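Local coordinates for putative acyl-CoA thioester hydrolase YbhC (Escherichia coli K-12, PDB 3GRH), which is a putative outer-membrane thioesterase of the pectinesterase family that neither binds pectin nor has pectinesterase activity, at residues 51-56 / 320-325; 288-293 / 307-312; 177-182 / 256-261; 156-161 / 182-187; 214-219 / 243-248. All blocks are in the same frame, centred on the assembly; numbering follows the deposited sequence.

From the N terminus, 51-56 opens contact 1, a loop that shuts at 320-325 and encloses every other contact. Segment 156-161 then opens contact 4 and 177-182 opens contact 3; because contact 4 closes at 182-187, before contact 3 closes at 256-261, the two cross, sharing Ser182. Contact 5 (214-219 with 243-248) lies within the span of contact 3. Contact 2 (288-293 with 307-312) follows in series. Contact 1 fixes an N-terminal helix on the beta-helix wall, contact 2 spans its interior, contact 4 links parts of a helical insertion, contact 3 ties this to the loop after strand 249-251, and contact 5 joins two surface loops. Contacts 1 and 2 touch through paired strands 287-291 and 321-324.

Contact 1 (51-56 / 320-325)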
# COMPACT_ATOMS: atom_id res chain seq x y z
N GLN A 51 -7.59 12.44 -9.84
CA GLN A 51 -8.46 13.47 -9.31
C GLN A 51 -9.77 12.96 -8.72
O GLN A 51 -10.39 13.58 -7.85
CB GLN A 51 -8.69 14.57 -10.33
CG GLN A 51 -9.49 14.23 -11.52
CD GLN A 51 -9.55 15.34 -12.57
OE1 GLN A 51 -9.20 15.12 -13.74
NE2 GLN A 51 -10.00 16.53 -12.17
N HIS A 52 -10.29 11.85 -9.25
CA HIS A 52 -11.46 11.23 -8.66
C HIS A 52 -11.15 10.44 -7.46
O HIS A 52 -11.87 10.47 -6.42
CB HIS A 52 -12.17 10.37 -9.76
CG HIS A 52 -12.96 11.18 -10.73
ND1 HIS A 52 -12.38 11.78 -11.83
CD2 HIS A 52 -14.28 11.47 -10.80
CE1 HIS A 52 -13.29 12.44 -12.51
NE2 HIS A 52 -14.46 12.27 -11.92
N TYR A 53 -10.01 9.75 -7.50
CA TYR A 53 -9.60 8.98 -6.28
C TYR A 53 -9.27 9.86 -5.12
O TYR A 53 -9.42 9.47 -3.96
CB TYR A 53 -8.40 8.02 -6.55
CG TYR A 53 -8.74 6.73 -7.21
CD1 TYR A 53 -9.08 6.68 -8.54
CD2 TYR A 53 -8.72 5.54 -6.52
CE1 TYR A 53 -9.47 5.53 -9.15
CE2 TYR A 53 -9.06 4.39 -7.14
CZ TYR A 53 -9.45 4.37 -8.47
OH TYR A 53 -9.86 3.18 -9.06
N PHE A 54 -8.86 11.10 -5.43
CA PHE A 54 -8.41 12.04 -4.42
C PHE A 54 -9.43 13.11 -4.09
O PHE A 54 -9.14 14.07 -3.41
CB PHE A 54 -7.08 12.66 -4.80
CG PHE A 54 -5.91 11.74 -4.74
CD1 PHE A 54 -5.92 10.59 -4.02
CD2 PHE A 54 -4.74 12.13 -5.33
CE1 PHE A 54 -4.77 9.76 -3.94
CE2 PHE A 54 -3.65 11.34 -5.26
CZ PHE A 54 -3.69 10.15 -4.54
N ALA A 55 -10.67 12.93 -4.54
CA ALA A 55 -11.71 13.90 -4.32
C ALA A 55 -11.94 14.20 -2.86
O ALA A 55 -11.74 13.32 -2.01
CB ALA A 55 -12.96 13.38 -4.93
N SER A 56 -12.28 15.45 -2.54
CA SER A 56 -12.63 15.82 -1.14
C SER A 56 -14.03 15.32 -0.77
O SER A 56 -14.77 14.84 -1.64
CB SER A 56 -12.58 17.34 -0.94
OG SER A 56 -13.62 17.96 -1.64
N GLY A 320 -11.02 2.69 -4.52
CA GLY A 320 -10.04 1.93 -3.84
C GLY A 320 -8.63 2.20 -4.32
O GLY A 320 -8.12 3.25 -4.05
N PHE A 321 -8.12 1.30 -5.14
CA PHE A 321 -6.76 1.38 -5.65
C PHE A 321 -6.69 1.76 -7.08
O PHE A 321 -7.48 1.23 -7.87
CB PHE A 321 -6.00 0.07 -5.44
CG PHE A 321 -5.87 -0.40 -4.02
CD1 PHE A 321 -5.99 0.41 -2.94
CD2 PHE A 321 -5.50 -1.67 -3.81
CE1 PHE A 321 -5.88 -0.09 -1.60
CE2 PHE A 321 -5.43 -2.19 -2.49
CZ PHE A 321 -5.58 -1.41 -1.42
N LEU A 322 -5.74 2.62 -7.48
CA LEU A 322 -5.55 2.91 -8.90
C LEU A 322 -4.10 2.70 -9.18
O LEU A 322 -3.30 3.27 -8.45
CB LEU A 322 -5.84 4.37 -9.23
CG LEU A 322 -5.57 4.84 -10.61
CD1 LEU A 322 -6.49 4.02 -11.56
CD2 LEU A 322 -5.87 6.37 -10.69
N ALA A 323 -3.75 1.85 -10.15
CA ALA A 323 -2.35 1.71 -10.59
C ALA A 323 -2.33 2.27 -11.99
O ALA A 323 -3.08 1.80 -12.86
CB ALA A 323 -1.99 0.25 -10.58
N VAL A 324 -1.52 3.29 -12.21
CA VAL A 324 -1.40 4.01 -13.50
C VAL A 324 0.03 4.07 -13.92
O VAL A 324 0.91 4.31 -13.12
CB VAL A 324 -2.14 5.39 -13.41
CG1 VAL A 324 -1.57 6.22 -12.33
CG2 VAL A 324 -2.08 6.11 -14.72
N ASN A 325 0.33 3.76 -15.16
CA ASN A 325 1.63 3.94 -15.74
C ASN A 325 2.68 3.14 -14.90
O ASN A 325 3.83 3.61 -14.64
CB ASN A 325 1.99 5.43 -15.76
CG ASN A 325 1.04 6.29 -16.61
OD1 ASN A 325 0.89 7.48 -16.37
ND2 ASN A 325 0.45 5.69 -17.57
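Tyr53 reaches from the end of the short helix 50-53 onto the start of strand 321-324, and its ring makes nearly all of the contact with Gly320, Phe321 and Leu322. Its CB points toward the strand, and chi1 of -80° leaves CG beside the backbone N, with the ring reaching Gly320 to Leu322. At the ring edge, Tyr53 CD2 lies 3.4 Å from Gly320 O, while Tyr53 CE2 comes obliquely within 3.5 Å of Phe321 C. One face of the ring carries Leu322: its CB sits 3.7 Å from the centroid of the Tyr53 ring and only 12° off the normal, a CH-pi contact. Farther out, Leu322 CD2 is 3.9 Å from Tyr53 CD1. Strand 321-324 is one strand of the parallel sheet that also holds 287-291 and 351-355, a wall of the right-handed beta-helix of pectinesterases, so the helix is docked on the outside of this wall. At the tip, Tyr53 OH stands 3.3 Å from Phe321 O, and the hydroxyl is hydrogen-bonded to Gln351 NE2 of the next strand. Truncation to an alanine here would probably leave Leu322 CB without its ring partner and Gln351 NE2 without its hydroxyl mate. The ring is buried further by Val289 and Val353 and by an edge-to-face contact with Tyr319.

Contact 2 (288-293 / 307-312)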
# COMPACT_ATOMS: atom_id res chain seq x y z
N VAL A 288 -5.85 4.80 -2.81
CA VAL A 288 -4.39 4.83 -3.04
C VAL A 288 -4.18 4.92 -4.52
O VAL A 288 -4.74 4.11 -5.26
CB VAL A 288 -3.65 3.60 -2.52
CG1 VAL A 288 -2.12 3.87 -2.59
CG2 VAL A 288 -4.12 3.30 -1.08
N VAL A 289 -3.34 5.84 -4.98
CA VAL A 289 -2.92 5.96 -6.36
C VAL A 289 -1.46 5.59 -6.46
O VAL A 289 -0.68 6.15 -5.70
CB VAL A 289 -3.17 7.35 -6.90
CG1 VAL A 289 -2.51 7.50 -8.30
CG2 VAL A 289 -4.67 7.75 -6.98
N PHE A 290 -1.13 4.64 -7.32
CA PHE A 290 0.25 4.19 -7.58
C PHE A 290 0.57 4.68 -8.95
O PHE A 290 -0.07 4.27 -9.89
CB PHE A 290 0.29 2.67 -7.59
CG PHE A 290 -0.04 2.05 -6.29
CD1 PHE A 290 0.98 1.86 -5.37
CD2 PHE A 290 -1.31 1.61 -5.99
CE1 PHE A 290 0.74 1.27 -4.17
CE2 PHE A 290 -1.54 1.02 -4.75
CZ PHE A 290 -0.50 0.89 -3.85
N ASP A 291 1.57 5.53 -9.10
CA ASP A 291 1.99 6.05 -10.41
C ASP A 291 3.47 5.68 -10.62
O ASP A 291 4.31 5.88 -9.72
CB ASP A 291 1.74 7.52 -10.52
CG ASP A 291 1.84 8.05 -11.96
OD1 ASP A 291 1.56 9.26 -12.14
OD2 ASP A 291 2.17 7.32 -12.93
N ASN A 292 3.80 5.13 -11.79
CA ASN A 292 5.14 4.72 -12.06
C ASN A 292 5.82 3.91 -10.98
O ASN A 292 6.98 4.14 -10.61
CB ASN A 292 5.93 5.94 -12.39
CG ASN A 292 5.44 6.55 -13.69
OD1 ASN A 292 5.68 5.97 -14.76
ND2 ASN A 292 4.75 7.69 -13.63
N THR A 293 5.06 2.94 -10.51
CA THR A 293 5.51 2.02 -9.49
C THR A 293 5.71 0.68 -10.14
O THR A 293 4.96 0.25 -11.01
CB THR A 293 4.54 2.03 -8.30
OG1 THR A 293 4.69 3.32 -7.68
CG2 THR A 293 4.88 0.94 -7.30
N TYR A 307 -0.86 -12.74 -5.45
CA TYR A 307 -1.92 -11.78 -5.73
C TYR A 307 -1.41 -10.39 -5.45
O TYR A 307 -1.07 -10.14 -4.32
CB TYR A 307 -3.18 -11.98 -4.87
CG TYR A 307 -3.59 -13.42 -4.68
CD1 TYR A 307 -4.35 -14.10 -5.62
CD2 TYR A 307 -3.12 -14.11 -3.57
CE1 TYR A 307 -4.67 -15.45 -5.40
CE2 TYR A 307 -3.41 -15.47 -3.40
CZ TYR A 307 -4.18 -16.09 -4.32
OH TYR A 307 -4.53 -17.45 -4.11
N VAL A 308 -1.40 -9.49 -6.43
CA VAL A 308 -0.82 -8.22 -6.21
C VAL A 308 -1.67 -7.34 -5.32
O VAL A 308 -1.23 -6.82 -4.32
CB VAL A 308 -0.48 -7.49 -7.50
CG1 VAL A 308 0.17 -6.12 -7.21
CG2 VAL A 308 0.44 -8.41 -8.35
N PHE A 309 -2.95 -7.17 -5.70
CA PHE A 309 -3.83 -6.25 -4.99
C PHE A 309 -4.94 -6.96 -4.23
O PHE A 309 -5.61 -7.84 -4.78
CB PHE A 309 -4.50 -5.30 -6.01
CG PHE A 309 -3.57 -4.39 -6.67
CD1 PHE A 309 -2.98 -3.33 -5.99
CD2 PHE A 309 -3.32 -4.57 -7.99
CE1 PHE A 309 -2.05 -2.54 -6.63
CE2 PHE A 309 -2.46 -3.73 -8.65
CZ PHE A 309 -1.82 -2.74 -7.96
N ALA A 310 -5.15 -6.56 -2.97
CA ALA A 310 -6.23 -7.10 -2.13
C ALA A 310 -6.95 -5.98 -1.42
O ALA A 310 -6.76 -5.74 -0.21
CB ALA A 310 -5.64 -8.06 -1.11
N PRO A 311 -7.71 -5.22 -2.18
CA PRO A 311 -8.46 -4.12 -1.64
C PRO A 311 -9.64 -4.61 -0.75
O PRO A 311 -10.34 -5.63 -1.08
CB PRO A 311 -8.95 -3.41 -2.89
CG PRO A 311 -8.93 -4.36 -3.93
CD PRO A 311 -7.93 -5.39 -3.62
N ALA A 312 -9.88 -3.83 0.28
CA ALA A 312 -10.93 -4.03 1.26
C ALA A 312 -11.94 -2.86 1.23
O ALA A 312 -12.54 -2.48 2.25
CB ALA A 312 -10.35 -4.19 2.68
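Phe290 and Phe309 meet through one carbon each, Phe290 CE2 lying 4.1 Å from Phe309 CE1. The rings are neither stacked nor perpendicular: their planes make 52° and their centroids are 6.0 Å apart. The approach is unequal. Phe290 CE2 arrives at the edge of the Phe309 ring, near its plane, whereas Phe309 CE1 comes at the Phe290 ring obliquely. Both CB atoms point toward the other segment, and both residues hold CG anti to the carbonyl carbon (chi1 -64° for Phe290). The two side chains run past one another in opposite directions. Each ring is also backed by a neighbour in its own segment: Val288 CG1 lies 3.5 Å above the Phe290 plane, toward the rim, and Val308 CG1 lies 3.8 Å above the centre of Phe309. The small joint area, 62 Å², fits a single point of aromatic contact inside a hydrophobic core. Phe295 meets both rings edge-to-face and completes an aromatic cluster. The contact thus spans the interior of the beta-helix, from strand 287-291 in one sheet to strand 307-311 on another face beyond the corner at Val308, with Phe321 of strand 321-324 packed on Phe309 and Val270 of strand 267-271 on Phe290.

Contact 3 (177-182 / 256-261); sequences YDSCQS and VQNRLE
Ser179 OG gathers three partners at the meeting of helix 174-181 with the loop 256-261. It is hydrogen-bonded to the carbonyl of Met176, one turn back; a water oxygen lies 3.3 Å from Ser179 OG and donates to it; and Asn258 ND2 reaches Ser179 OG at 3.3 Å in a bond that is weak, being bent to 127° at the hydrogen. The same water donates to Val256 O at 2.8 Å, so a direct and a water-bridged link join the segments. With chi1 at 70°, Ser179 OG lies between the backbone N and the carbonyl carbon, where it meets both Met176 O and the loop. Beside it, Ser179 CB packs 3.9 Å from Asn258 CB. In this beta-helix, the helix belongs to an insertion between strands 142-146 and 196-198, whereas the loop leaves the wall after strand 249-251. Within the insertion, the disulfide Cys180-Cys192 ties the helix to the chain leading to strand 196-198; Cys180 SG lies 3.7 Å from Asn258 ND2. The other end of the Asn258 amide is occupied too, OD1 accepting from Arg229 NH1, which fixes which way the amide is turned. Trp197 of strand 196-198 touches Ser179, Cys180 and Asn258 alike. On the helix itself, Gln181 NE2 gives Asp178 OD1 a nearly straight bond of 2.8 Å.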
# COMPACT_ATOMS: atom_id res chain seq x y z
N TYR A 177 1.43 1.30 20.27
CA TYR A 177 2.03 0.14 20.85
C TYR A 177 1.07 -0.54 21.77
O TYR A 177 0.94 -1.76 21.71
CB TYR A 177 3.27 0.52 21.59
CG TYR A 177 3.92 -0.63 22.28
CD1 TYR A 177 4.67 -1.55 21.52
CD2 TYR A 177 3.74 -0.86 23.62
CE1 TYR A 177 5.23 -2.65 22.11
CE2 TYR A 177 4.32 -1.93 24.21
CZ TYR A 177 5.07 -2.81 23.45
OH TYR A 177 5.61 -3.91 24.16
N ASP A 178 0.38 0.23 22.60
CA ASP A 178 -0.52 -0.34 23.64
C ASP A 178 -1.70 -1.07 23.04
O ASP A 178 -2.15 -2.07 23.56
CB ASP A 178 -1.01 0.76 24.54
CG ASP A 178 -1.59 0.28 25.83
OD1 ASP A 178 -1.17 -0.76 26.38
OD2 ASP A 178 -2.50 1.02 26.27
N SER A 179 -2.20 -0.61 21.91
CA SER A 179 -3.30 -1.31 21.22
C SER A 179 -2.95 -2.72 20.78
O SER A 179 -3.83 -3.61 20.64
CB SER A 179 -3.82 -0.51 20.01
OG SER A 179 -2.90 -0.46 18.92
N CYS A 180 -1.67 -2.98 20.59
CA CYS A 180 -1.21 -4.29 20.20
C CYS A 180 -0.78 -5.12 21.42
O CYS A 180 -1.00 -6.32 21.48
CB CYS A 180 -0.03 -4.12 19.31
SG CYS A 180 -0.39 -3.19 17.77
N GLN A 181 -0.11 -4.47 22.36
CA GLN A 181 0.65 -5.18 23.37
C GLN A 181 -0.29 -5.75 24.40
O GLN A 181 0.03 -6.72 25.06
CB GLN A 181 1.70 -4.27 24.01
CG GLN A 181 1.21 -3.21 24.97
CD GLN A 181 1.30 -3.58 26.41
OE1 GLN A 181 2.05 -4.47 26.81
NE2 GLN A 181 0.51 -2.89 27.22
N SER A 182 -1.46 -5.13 24.52
CA SER A 182 -2.51 -5.54 25.42
C SER A 182 -3.23 -6.84 25.01
O SER A 182 -3.94 -7.44 25.79
CB SER A 182 -3.54 -4.38 25.48
OG SER A 182 -3.70 -3.81 24.19
N VAL A 256 -7.66 5.82 16.33
CA VAL A 256 -6.83 5.37 17.44
C VAL A 256 -7.14 3.98 18.03
O VAL A 256 -6.33 3.41 18.76
CB VAL A 256 -6.85 6.39 18.58
CG1 VAL A 256 -6.21 7.68 18.11
CG2 VAL A 256 -8.26 6.56 19.09
N GLN A 257 -8.30 3.42 17.67
CA GLN A 257 -8.67 2.05 18.05
C GLN A 257 -8.00 0.86 17.33
O GLN A 257 -8.21 -0.30 17.69
CB GLN A 257 -10.18 1.90 17.85
CG GLN A 257 -11.03 2.70 18.76
CD GLN A 257 -12.46 2.18 18.77
OE1 GLN A 257 -12.80 1.23 19.48
NE2 GLN A 257 -13.32 2.81 17.96
N ASN A 258 -7.16 1.15 16.32
CA ASN A 258 -6.50 0.09 15.56
C ASN A 258 -7.42 -0.98 15.00
O ASN A 258 -7.28 -2.16 15.30
CB ASN A 258 -5.32 -0.51 16.37
CG ASN A 258 -4.40 -1.33 15.55
OD1 ASN A 258 -4.38 -1.21 14.36
ND2 ASN A 258 -3.60 -2.17 16.20
N ARG A 259 -8.35 -0.58 14.12
CA ARG A 259 -9.22 -1.51 13.43
C ARG A 259 -9.80 -0.77 12.27
O ARG A 259 -9.88 0.48 12.30
CB ARG A 259 -10.36 -1.97 14.30
CG ARG A 259 -11.10 -0.88 14.95
CD ARG A 259 -11.96 -1.44 16.04
NE ARG A 259 -13.00 -0.50 16.45
CZ ARG A 259 -13.87 -0.73 17.43
NH1 ARG A 259 -13.84 -1.87 18.12
NH2 ARG A 259 -14.79 0.19 17.72
N LEU A 260 -10.22 -1.52 11.26
CA LEU A 260 -10.85 -0.89 10.09
C LEU A 260 -12.17 -0.25 10.53
O LEU A 260 -12.86 -0.74 11.43
CB LEU A 260 -11.04 -1.87 8.95
CG LEU A 260 -9.76 -2.32 8.31
CD1 LEU A 260 -9.98 -3.51 7.36
CD2 LEU A 260 -9.09 -1.16 7.61
N GLU A 261 -12.46 0.89 9.91
CA GLU A 261 -13.59 1.78 10.26
C GLU A 261 -14.55 1.87 9.10
O GLU A 261 -14.23 1.47 7.98
CB GLU A 261 -13.10 3.26 10.46
CG GLU A 261 -12.35 3.55 11.72
CD GLU A 261 -12.14 5.06 11.98
OE1 GLU A 261 -12.52 5.93 11.15
OE2 GLU A 261 -11.59 5.39 13.07
O HOH W 1 -3.96 2.40 17.67

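Contact 4 (156-161 / 182-187); sequences DWRHDV and SKRSDS
The guanidinium groups of Arg158 and Arg184 lie flat against each other. Their planes differ by only 10° and their centres are 4.6 Å apart. The overlap is partial: Arg158 NH1 lies over one face of Arg184, and the closest pair is Arg158 NH1 with Arg184 NH2 at 3.7 Å. At the edges, carbonyl oxygens take over. Ser182 O lies in the plane of the Arg184 group and receives a weak bond from Arg184 NE at 3.4 Å, while Lys183 O stands at the edge of the Arg158 group without being bonded to it. The chains arrive from different directions, crossing at about a right angle. Arg184 starts with its CB pointing away from the helix, and bends at chi2 (-72°) and again at chi3 swing the guanidinium back over Arg158. Two like charges so near would probably be unfavourable on their own, but Arg158 NH1 is hydrogen-bonded to Gln181 O. The carbonyls of Gln181 and Ser182 probably offset part of the charge, as may solvent around the exposed Arg184. Next to this pair, Arg158 CG touches the edge of the Trp157 indole in its plane, and Val161 CG2 lies 3.6 Å above one face of that ring. The Trp157 NE1 proton goes to Cys192 O. A parallel arginine-arginine stack with carbonyls at its margins is an arrangement known from protein surfaces; here it joins helix 154-161 to the loop leaving helix 174-181, on an insertion outside the beta-helix and away from the annotated sites.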
# COMPACT_ATOMS: atom_id res chain seq x y z
N ASP A 156 6.24 -12.81 22.38
CA ASP A 156 7.34 -12.74 21.40
C ASP A 156 7.33 -11.42 20.67
O ASP A 156 8.37 -10.83 20.48
CB ASP A 156 7.27 -13.89 20.40
CG ASP A 156 7.67 -15.22 21.01
OD1 ASP A 156 8.07 -15.24 22.22
OD2 ASP A 156 7.58 -16.24 20.28
N TRP A 157 6.15 -10.92 20.32
CA TRP A 157 5.97 -9.59 19.71
C TRP A 157 6.48 -8.48 20.58
O TRP A 157 7.26 -7.65 20.17
CB TRP A 157 4.51 -9.38 19.35
CG TRP A 157 4.24 -8.12 18.59
CD1 TRP A 157 4.22 -7.96 17.25
CD2 TRP A 157 3.91 -6.88 19.15
NE1 TRP A 157 3.91 -6.68 16.93
CE2 TRP A 157 3.74 -5.97 18.08
CE3 TRP A 157 3.72 -6.41 20.47
CZ2 TRP A 157 3.36 -4.67 18.30
CZ3 TRP A 157 3.40 -5.11 20.67
CH2 TRP A 157 3.25 -4.25 19.59
N ARG A 158 6.07 -8.49 21.85
CA ARG A 158 6.51 -7.45 22.78
C ARG A 158 8.01 -7.42 22.96
O ARG A 158 8.59 -6.35 23.05
CB ARG A 158 5.86 -7.66 24.15
CG ARG A 158 4.41 -7.24 24.23
CD ARG A 158 3.89 -7.19 25.63
NE ARG A 158 3.89 -8.46 26.30
CZ ARG A 158 2.90 -9.35 26.31
NH1 ARG A 158 1.74 -9.13 25.69
NH2 ARG A 158 3.07 -10.46 27.00
N HIS A 159 8.62 -8.60 23.00
CA HIS A 159 10.04 -8.70 23.15
C HIS A 159 10.80 -8.10 21.98
O HIS A 159 11.70 -7.26 22.16
CB HIS A 159 10.46 -10.15 23.38
CG HIS A 159 11.91 -10.26 23.65
ND1 HIS A 159 12.46 -9.91 24.86
CD2 HIS A 159 12.95 -10.64 22.86
CE1 HIS A 159 13.77 -10.06 24.82
NE2 HIS A 159 14.09 -10.52 23.62
N ASP A 160 10.33 -8.42 20.78
CA ASP A 160 10.98 -8.00 19.53
C ASP A 160 10.76 -6.56 19.22
O ASP A 160 11.65 -5.90 18.65
CB ASP A 160 10.49 -8.87 18.39
CG ASP A 160 11.06 -10.29 18.42
OD1 ASP A 160 11.69 -10.67 19.44
OD2 ASP A 160 10.73 -11.03 17.49
N VAL A 161 9.56 -6.04 19.52
CA VAL A 161 9.18 -4.64 19.22
C VAL A 161 9.66 -3.63 20.27
O VAL A 161 10.09 -2.52 19.90
CB VAL A 161 7.66 -4.55 19.08
CG1 VAL A 161 7.17 -3.13 18.99
CG2 VAL A 161 7.26 -5.29 17.77
N SER A 182 -1.46 -5.13 24.52
CA SER A 182 -2.51 -5.54 25.42
C SER A 182 -3.23 -6.84 25.01
O SER A 182 -3.94 -7.44 25.79
CB SER A 182 -3.54 -4.38 25.48
OG SER A 182 -3.70 -3.81 24.19
N LYS A 183 -3.06 -7.27 23.76
CA LYS A 183 -3.78 -8.43 23.26
C LYS A 183 -3.39 -9.65 24.03
O LYS A 183 -2.23 -9.85 24.38
CB LYS A 183 -3.52 -8.65 21.77
CG LYS A 183 -4.05 -7.55 20.90
CD LYS A 183 -3.64 -7.83 19.43
CE LYS A 183 -4.08 -6.74 18.48
NZ LYS A 183 -3.49 -7.01 17.12
N ARG A 184 -4.39 -10.47 24.32
CA ARG A 184 -4.19 -11.72 25.03
C ARG A 184 -4.61 -12.91 24.15
O ARG A 184 -4.75 -14.04 24.63
CB ARG A 184 -4.97 -11.69 26.33
CG ARG A 184 -4.55 -10.57 27.28
CD ARG A 184 -3.17 -10.80 27.93
NE ARG A 184 -2.36 -9.57 27.97
CZ ARG A 184 -1.17 -9.45 28.57
NH1 ARG A 184 -0.61 -10.47 29.21
NH2 ARG A 184 -0.53 -8.28 28.52
N SER A 185 -4.80 -12.66 22.85
CA SER A 185 -5.08 -13.69 21.90
C SER A 185 -3.82 -14.53 21.65
O SER A 185 -2.72 -14.17 22.06
CB SER A 185 -5.57 -13.09 20.59
OG SER A 185 -4.66 -12.10 20.06
N ASP A 186 -3.99 -15.65 20.97
CA ASP A 186 -2.90 -16.57 20.71
C ASP A 186 -1.85 -15.93 19.79
O ASP A 186 -0.64 -16.19 19.90
CB ASP A 186 -3.46 -17.80 20.03
CG ASP A 186 -2.51 -18.97 20.07
OD1 ASP A 186 -2.93 -20.09 20.52
OD2 ASP A 186 -1.34 -18.77 19.66
N SER A 187 -2.36 -15.11 18.88
CA SER A 187 -1.52 -14.48 17.84
C SER A 187 -1.79 -12.98 17.84
O SER A 187 -2.86 -12.51 18.21
CB SER A 187 -1.82 -15.12 16.46
OG SER A 187 -1.57 -16.53 16.46

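Contact 5 (214-219 / 243-248)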
# COMPACT_ATOMS: atom_id res chain seq x y z
N LEU A 214 10.95 -11.00 7.74
CA LEU A 214 10.53 -12.42 7.91
C LEU A 214 10.86 -13.26 6.66
O LEU A 214 11.46 -14.36 6.74
CB LEU A 214 9.06 -12.49 8.23
CG LEU A 214 8.46 -13.79 8.72
CD1 LEU A 214 8.90 -14.04 10.19
CD2 LEU A 214 6.94 -13.78 8.59
N GLY A 215 10.61 -12.69 5.50
CA GLY A 215 11.10 -13.23 4.28
C GLY A 215 10.86 -14.69 4.09
O GLY A 215 9.72 -15.15 4.22
N ASP A 216 11.92 -15.42 3.73
CA ASP A 216 11.77 -16.84 3.44
C ASP A 216 12.10 -17.74 4.65
O ASP A 216 12.40 -18.97 4.53
CB ASP A 216 12.60 -17.18 2.20
CG ASP A 216 12.32 -16.25 0.99
OD1 ASP A 216 11.13 -15.97 0.62
OD2 ASP A 216 13.32 -15.81 0.37
N SER A 217 11.98 -17.19 5.85
CA SER A 217 12.21 -17.92 7.07
C SER A 217 11.01 -18.76 7.47
O SER A 217 11.07 -19.58 8.39
CB SER A 217 12.63 -17.01 8.23
OG SER A 217 11.55 -16.24 8.70
N VAL A 218 9.89 -18.54 6.77
CA VAL A 218 8.67 -19.22 7.03
C VAL A 218 8.19 -19.92 5.77
O VAL A 218 8.70 -19.66 4.65
CB VAL A 218 7.60 -18.23 7.56
CG1 VAL A 218 8.10 -17.61 8.84
CG2 VAL A 218 7.30 -17.11 6.51
N ASP A 219 7.26 -20.84 5.95
CA ASP A 219 6.68 -21.59 4.86
C ASP A 219 5.61 -20.91 4.03
O ASP A 219 5.43 -19.67 4.11
CB ASP A 219 6.14 -22.96 5.34
CG ASP A 219 4.92 -22.86 6.25
OD1 ASP A 219 4.15 -21.90 6.30
OD2 ASP A 219 4.69 -23.85 7.01
N LEU A 243 9.47 -3.89 0.84
CA LEU A 243 9.88 -5.26 0.59
C LEU A 243 9.26 -6.19 1.59
O LEU A 243 9.35 -6.00 2.82
CB LEU A 243 11.40 -5.41 0.63
CG LEU A 243 12.13 -4.52 -0.34
CD1 LEU A 243 13.62 -4.69 -0.19
CD2 LEU A 243 11.73 -4.66 -1.76
N GLY A 244 8.59 -7.22 1.08
CA GLY A 244 8.00 -8.24 1.91
C GLY A 244 7.65 -9.47 1.12
O GLY A 244 8.25 -9.74 0.07
N ARG A 245 6.70 -10.20 1.69
CA ARG A 245 6.17 -11.44 1.08
C ARG A 245 4.66 -11.32 1.18
O ARG A 245 4.05 -10.72 0.32
CB ARG A 245 6.71 -12.67 1.68
CG ARG A 245 8.18 -12.84 1.52
CD ARG A 245 8.60 -13.15 0.17
NE ARG A 245 10.07 -13.31 0.13
CZ ARG A 245 10.92 -12.40 -0.32
NH1 ARG A 245 10.53 -11.23 -0.79
NH2 ARG A 245 12.25 -12.69 -0.36
N GLN A 246 4.05 -11.74 2.30
CA GLN A 246 2.58 -11.59 2.44
C GLN A 246 2.21 -10.31 3.13
O GLN A 246 2.69 -10.01 4.17
CB GLN A 246 2.00 -12.81 3.19
CG GLN A 246 0.55 -12.89 3.20
CD GLN A 246 0.00 -13.96 4.05
OE1 GLN A 246 0.57 -15.03 4.09
NE2 GLN A 246 -1.08 -13.67 4.81
N ASN A 247 1.35 -9.53 2.48
CA ASN A 247 0.80 -8.27 2.99
C ASN A 247 1.90 -7.21 3.16
O ASN A 247 1.84 -6.41 4.13
CB ASN A 247 0.09 -8.47 4.32
CG ASN A 247 -1.12 -9.35 4.25
OD1 ASN A 247 -1.15 -10.41 4.91
ND2 ASN A 247 -2.13 -8.96 3.47
N THR A 248 2.79 -7.03 2.18
CA THR A 248 3.82 -6.05 2.24
C THR A 248 3.42 -4.61 2.57
O THR A 248 4.02 -4.01 3.46
CB THR A 248 4.52 -6.09 0.89
OG1 THR A 248 5.04 -7.41 0.67
CG2 THR A 248 5.64 -5.11 0.89
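Asp216 and Arg245 form a two-pronged salt bridge between two turns of the beta-helix. Arg245 NE gives Asp216 OD1 a bond of 2.9 Å, with 164° at the hydrogen, and Arg245 NH2 reaches Asp216 OD2 at 3.4 Å, straight but weak. Carboxylate and guanidinium planes differ by 31°, and NE approaches OD1 from above the carboxylate plane. Asp216 OD1 has a further partner in Ser300 OG. Arg245 NH1 is shared between Gly244 O, at 2.9 Å, and a salt bridge to Glu276 OE2. Arg245 CB already points toward 214-219, the bend at chi2 (-71°) sets the guanidinium beside Asp216, and Arg245 CG packs 3.9 Å from Gly215 O. That loop is itself braced, Leu214 O accepting from both Ser217 OG (2.7 Å) and Ser217 N (3.0 Å). A leucine in place of Arg245 would probably leave the carboxylates of Asp216 and Glu276 without their shared cation and the two loops without their ionic link. One cation between two carboxylates probably offsets only part of their negative charge, though Arg301, touching Asp216, may offset more, at this partly exposed site about 10 Å, side chain to side chain, from the predicted nucleophile Asp280.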